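Local atomic coordinates of MFP2b (Ascaris suum, PDB entry 2BJR), a protein that probably enhances polymerization of the major sperm protein (MSP) during amoeboid motility of nematode sperm, and binds a zinc ion. Residues 217-222 and 320-325; 34-39 and 75-80. One frame throughout, in Å; residues are numbered along the deposited sequence.

Overall arrangement
Contact 1 (217-222 and 320-325) and contact 2 (34-39 and 75-80) lie in different halves of the chain, on opposite sides of its centre. Their centres are about 41 Å apart, and their nearest atoms about 18 Å. They share no strand or loop. Contact 2 is the more buried: two neighbouring strands of one antiparallel sheet, joined by backbone bonds and flanked largely by apolar side chains. Contact 1 is partly buried near the periphery. There a loop without regular structure rests on the start of a strand, and three of the four hydrogen bonds use a side chain, one of them within a salt bridge. Each contact belongs to a different one of the two cytosolic motility protein regions, away from the zinc.

Contact 1 (217-222 and 320-325); sequences SLDTLP and DGKEIL
Thr-220 turns OG1 anti to its backbone N (chi1 -168°). This lets Thr-220 OG1 donate to Glu-323 O at 2.7 Å, in the plane of the carbonyl. In Glu-323, CG stands beside the backbone N and the chain runs extended beyond it (chi2 158°). Glu-323 OE1 thereby reaches the loop and accepts from Asp-219 N at 2.9 Å. The donor meets OE1 on the anti side, 31° out of the carboxylate plane. Glu-323 N returns a bond to Asp-219 O, also 2.9 Å, so Asp-219 and Glu-323 are joined twice. The other carboxylate oxygen, OE2, forms a salt bridge with Arg-216, which helps fix the rotation of the group.

Lys-322 runs past Thr-220 O. Lys-322 NZ meets Asp-219 OD1 on the syn side, in a salt bridge of 2.6 Å. The aliphatic part of the lysine packs on Leu-221: Lys-322 CB is 3.8 Å from Leu-221 CD2. The other methyl, Leu-221 CD1, lies 4.0 Å from Ile-324 CG2, the two side chains crossing at about a right angle.

Asp-320 and Gly-321, both with positive phi, form the two-residue type I' turn of the beta hairpin 313-319/322-329. The loop 217-222 precedes strand 229-235 and lies on the hairpin's second strand just after this turn. Gln-228 bonds to both Thr-220 OG1 and Leu-325 N. Strand 313-319 flanks Glu-323, and strand 334-339 flanks Leu-221 and Ile-324.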
# COMPACT_ATOMS: atom_id res chain seq x y z
N SER A 217 14.21 -11.65 18.20
CA SER A 217 13.20 -11.77 19.25
C SER A 217 13.38 -10.64 20.31
O SER A 217 14.49 -10.24 20.68
CB SER A 217 13.24 -13.18 19.91
OG SER A 217 13.05 -14.21 18.92
N LEU A 218 12.25 -10.10 20.74
CA LEU A 218 12.19 -9.13 21.79
C LEU A 218 12.11 -9.72 23.18
O LEU A 218 11.56 -10.80 23.39
CB LEU A 218 10.92 -8.25 21.60
CG LEU A 218 10.87 -7.51 20.25
CD1 LEU A 218 9.64 -6.58 20.27
CD2 LEU A 218 12.13 -6.73 19.97
N ASP A 219 12.64 -8.99 24.14
CA ASP A 219 12.31 -9.19 25.57
C ASP A 219 11.10 -8.32 25.85
O ASP A 219 11.23 -7.14 26.15
CB ASP A 219 13.53 -8.81 26.41
CG ASP A 219 13.27 -8.81 27.91
OD1 ASP A 219 12.26 -9.36 28.43
OD2 ASP A 219 14.09 -8.24 28.66
N THR A 220 9.91 -8.90 25.66
CA THR A 220 8.69 -8.11 25.50
C THR A 220 7.74 -8.17 26.71
O THR A 220 8.07 -8.71 27.77
CB THR A 220 8.00 -8.45 24.16
OG1 THR A 220 6.97 -7.48 23.88
CG2 THR A 220 7.26 -9.78 24.20
N LEU A 221 6.58 -7.56 26.57
CA LEU A 221 5.62 -7.49 27.62
C LEU A 221 4.81 -8.77 27.80
O LEU A 221 4.67 -9.58 26.89
CB LEU A 221 4.66 -6.35 27.38
CG LEU A 221 5.29 -4.97 27.52
CD1 LEU A 221 4.37 -3.91 26.90
CD2 LEU A 221 5.53 -4.67 29.00
N PRO A 222 4.29 -8.97 29.01
CA PRO A 222 3.42 -10.12 29.27
C PRO A 222 2.25 -10.19 28.29
O PRO A 222 1.56 -9.18 28.02
CB PRO A 222 2.88 -9.83 30.70
CG PRO A 222 3.94 -9.05 31.35
CD PRO A 222 4.53 -8.18 30.22
N ASP A 320 8.03 -0.36 30.75
CA ASP A 320 8.21 -1.25 31.89
C ASP A 320 9.51 -2.03 31.68
O ASP A 320 9.59 -3.19 32.03
CB ASP A 320 7.02 -2.23 32.03
CG ASP A 320 5.71 -1.54 32.47
OD1 ASP A 320 5.76 -0.38 32.94
OD2 ASP A 320 4.59 -2.12 32.36
N GLY A 321 10.52 -1.41 31.09
CA GLY A 321 11.77 -2.10 30.80
C GLY A 321 11.74 -3.16 29.70
O GLY A 321 12.74 -3.81 29.44
N LYS A 322 10.61 -3.30 29.01
CA LYS A 322 10.44 -4.32 27.96
C LYS A 322 10.29 -3.66 26.59
O LYS A 322 9.85 -2.51 26.48
CB LYS A 322 9.19 -5.14 28.25
CG LYS A 322 9.23 -5.89 29.59
CD LYS A 322 10.42 -6.86 29.63
CE LYS A 322 10.40 -7.76 30.88
NZ LYS A 322 11.52 -8.72 30.87
N GLU A 323 10.65 -4.41 25.56
CA GLU A 323 10.61 -3.99 24.17
C GLU A 323 9.27 -4.39 23.55
O GLU A 323 8.84 -5.50 23.74
CB GLU A 323 11.70 -4.71 23.42
CG GLU A 323 13.10 -4.32 23.86
CD GLU A 323 14.16 -5.35 23.54
OE1 GLU A 323 13.82 -6.49 23.23
OE2 GLU A 323 15.35 -4.97 23.61
N ILE A 324 8.67 -3.49 22.77
CA ILE A 324 7.33 -3.70 22.22
C ILE A 324 7.12 -2.84 20.99
O ILE A 324 7.35 -1.63 21.02
CB ILE A 324 6.25 -3.48 23.28
CG1 ILE A 324 4.84 -3.70 22.73
CG2 ILE A 324 6.36 -2.09 23.89
CD1 ILE A 324 4.58 -5.11 22.38
N LEU A 325 6.68 -3.47 19.90
CA LEU A 325 6.54 -2.80 18.63
C LEU A 325 5.21 -2.02 18.50
O LEU A 325 4.11 -2.58 18.67
CB LEU A 325 6.67 -3.81 17.50
CG LEU A 325 6.52 -3.30 16.09
CD1 LEU A 325 7.61 -2.29 15.78
CD2 LEU A 325 6.56 -4.39 15.02

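Contact 2 (34-39 and 75-80); sequences YVALWY and GQIQVL
Tyr-34 touches Val-79 through CB, which is 4.2 Å from Val-79 CG1. Its ring leads away from this strand, and its hydroxyl bonds to Asp-197. Val-35 O accepts a hydrogen bond from Leu-80 N at 2.9 Å. The side chains of Val-35 and Leu-80 lie side by side and point the same way.

Ala-36 and Val-79 form a non-hydrogen-bonded antiparallel pair. The methyl of Ala-36 meets CD1 of Ile-77 at 3.9 Å. Leu-37 and Gln-78 form the next pair, this one hydrogen-bonded. Leu-37 N donates to Gln-78 O at 2.8 Å, and Leu-37 O accepts from Gln-78 N at 2.9 Å. Leu-37 O also accepts from a water, which donates in turn to Gln-78 OE1 at 2.6 Å. Gln-78 runs out beside Leu-37, extended beyond CG (chi2 162°), and its NE2 bonds to Trp-11 O.

Trp-38 brings ring atom CD1 to within 4.0 Å of Ile-77 CG2, the indole running roughly perpendicular to the isoleucine side chain. Its NE1 bonds to Leu-73 O. Tyr-39 presents its ring edge to Gln-78 OE1, with Tyr-39 CE1 3.5 Å away. A second water links Tyr-39 OH to Gln-78 NE2.

The pairing is that of a twisted antiparallel beta sheet, its strand directions 141° apart. Strand 76-81 lies between 10-15 and 34-40, two strands from much earlier in the chain, while 34-40 pairs on its other edge with the next strand, 43-52.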
# COMPACT_ATOMS: atom_id res chain seq x y z
N TYR A 34 -6.55 1.73 -4.36
CA TYR A 34 -6.64 0.51 -5.16
C TYR A 34 -7.61 0.74 -6.34
O TYR A 34 -8.56 1.49 -6.22
CB TYR A 34 -7.10 -0.69 -4.32
CG TYR A 34 -6.27 -0.94 -3.08
CD1 TYR A 34 -6.48 -0.21 -1.91
CD2 TYR A 34 -5.33 -1.94 -3.05
CE1 TYR A 34 -5.72 -0.44 -0.77
CE2 TYR A 34 -4.59 -2.19 -1.92
CZ TYR A 34 -4.79 -1.46 -0.81
OH TYR A 34 -4.07 -1.80 0.30
N VAL A 35 -7.34 0.03 -7.44
CA VAL A 35 -8.11 0.14 -8.66
C VAL A 35 -9.46 -0.54 -8.45
O VAL A 35 -9.54 -1.75 -8.13
CB VAL A 35 -7.34 -0.48 -9.89
CG1 VAL A 35 -8.12 -0.23 -11.14
CG2 VAL A 35 -5.96 0.13 -10.01
N ALA A 36 -10.53 0.21 -8.70
CA ALA A 36 -11.89 -0.24 -8.43
C ALA A 36 -12.81 0.02 -9.59
O ALA A 36 -12.54 0.82 -10.48
CB ALA A 36 -12.45 0.38 -7.19
N LEU A 37 -13.89 -0.74 -9.57
CA LEU A 37 -14.86 -0.79 -10.68
C LEU A 37 -16.29 -0.87 -10.15
O LEU A 37 -16.61 -1.63 -9.23
CB LEU A 37 -14.56 -2.00 -11.58
CG LEU A 37 -15.59 -2.33 -12.69
CD1 LEU A 37 -15.62 -1.21 -13.78
CD2 LEU A 37 -15.20 -3.69 -13.28
N TRP A 38 -17.18 -0.11 -10.79
CA TRP A 38 -18.61 -0.13 -10.45
C TRP A 38 -19.41 -0.03 -11.75
O TRP A 38 -18.88 0.32 -12.81
CB TRP A 38 -18.90 1.06 -9.53
CG TRP A 38 -20.33 1.21 -9.00
CD1 TRP A 38 -21.01 0.40 -8.14
CD2 TRP A 38 -21.21 2.29 -9.31
NE1 TRP A 38 -22.27 0.90 -7.92
CE2 TRP A 38 -22.41 2.07 -8.61
CE3 TRP A 38 -21.10 3.42 -10.10
CZ2 TRP A 38 -23.51 2.94 -8.70
CZ3 TRP A 38 -22.19 4.30 -10.17
CH2 TRP A 38 -23.35 4.05 -9.46
N TYR A 39 -20.69 -0.39 -11.64
CA TYR A 39 -21.60 -0.37 -12.79
C TYR A 39 -22.85 0.36 -12.42
O TYR A 39 -23.34 0.24 -11.29
CB TYR A 39 -21.99 -1.79 -13.22
CG TYR A 39 -20.89 -2.54 -13.89
CD1 TYR A 39 -19.93 -3.16 -13.13
CD2 TYR A 39 -20.83 -2.68 -15.25
CE1 TYR A 39 -18.95 -3.88 -13.71
CE2 TYR A 39 -19.85 -3.41 -15.84
CZ TYR A 39 -18.89 -3.98 -15.06
OH TYR A 39 -17.88 -4.74 -15.62
N GLY A 75 -24.30 -2.61 -2.33
CA GLY A 75 -23.49 -3.28 -1.33
C GLY A 75 -22.06 -3.67 -1.76
O GLY A 75 -21.23 -3.94 -0.89
N GLN A 76 -21.81 -3.71 -3.07
CA GLN A 76 -20.54 -4.21 -3.58
C GLN A 76 -20.03 -3.51 -4.84
O GLN A 76 -20.81 -3.04 -5.72
CB GLN A 76 -20.54 -5.74 -3.75
CG GLN A 76 -21.68 -6.36 -4.55
CD GLN A 76 -22.97 -6.59 -3.74
OE1 GLN A 76 -24.07 -6.52 -4.32
NE2 GLN A 76 -22.86 -6.84 -2.42
N ILE A 77 -18.69 -3.41 -4.89
CA ILE A 77 -17.96 -3.00 -6.05
C ILE A 77 -17.01 -4.12 -6.41
O ILE A 77 -17.06 -5.19 -5.81
CB ILE A 77 -17.16 -1.71 -5.77
CG1 ILE A 77 -16.24 -1.88 -4.55
CG2 ILE A 77 -18.10 -0.53 -5.53
CD1 ILE A 77 -15.00 -0.98 -4.63
N GLN A 78 -16.18 -3.88 -7.40
CA GLN A 78 -15.09 -4.82 -7.71
C GLN A 78 -13.74 -4.13 -7.56
O GLN A 78 -13.66 -2.91 -7.81
CB GLN A 78 -15.25 -5.39 -9.09
CG GLN A 78 -16.42 -6.39 -9.18
CD GLN A 78 -16.88 -6.63 -10.58
OE1 GLN A 78 -17.48 -5.76 -11.16
NE2 GLN A 78 -16.66 -7.83 -11.10
N VAL A 79 -12.74 -4.90 -7.14
CA VAL A 79 -11.35 -4.44 -7.00
C VAL A 79 -10.47 -5.28 -7.88
O VAL A 79 -10.58 -6.54 -7.92
CB VAL A 79 -10.90 -4.48 -5.53
CG1 VAL A 79 -9.43 -4.01 -5.37
CG2 VAL A 79 -11.83 -3.60 -4.71
N LEU A 80 -9.70 -4.62 -8.70
CA LEU A 80 -8.78 -5.31 -9.59
C LEU A 80 -7.87 -6.21 -8.76
O LEU A 80 -7.38 -5.82 -7.68
CB LEU A 80 -7.94 -4.33 -10.35
CG LEU A 80 -7.05 -4.87 -11.47
CD1 LEU A 80 -7.87 -5.60 -12.54
CD2 LEU A 80 -6.33 -3.69 -12.09
O HOH W 1 -18.56 -3.75 -9.97
O HOH W 2 -17.14 -7.01 -14.14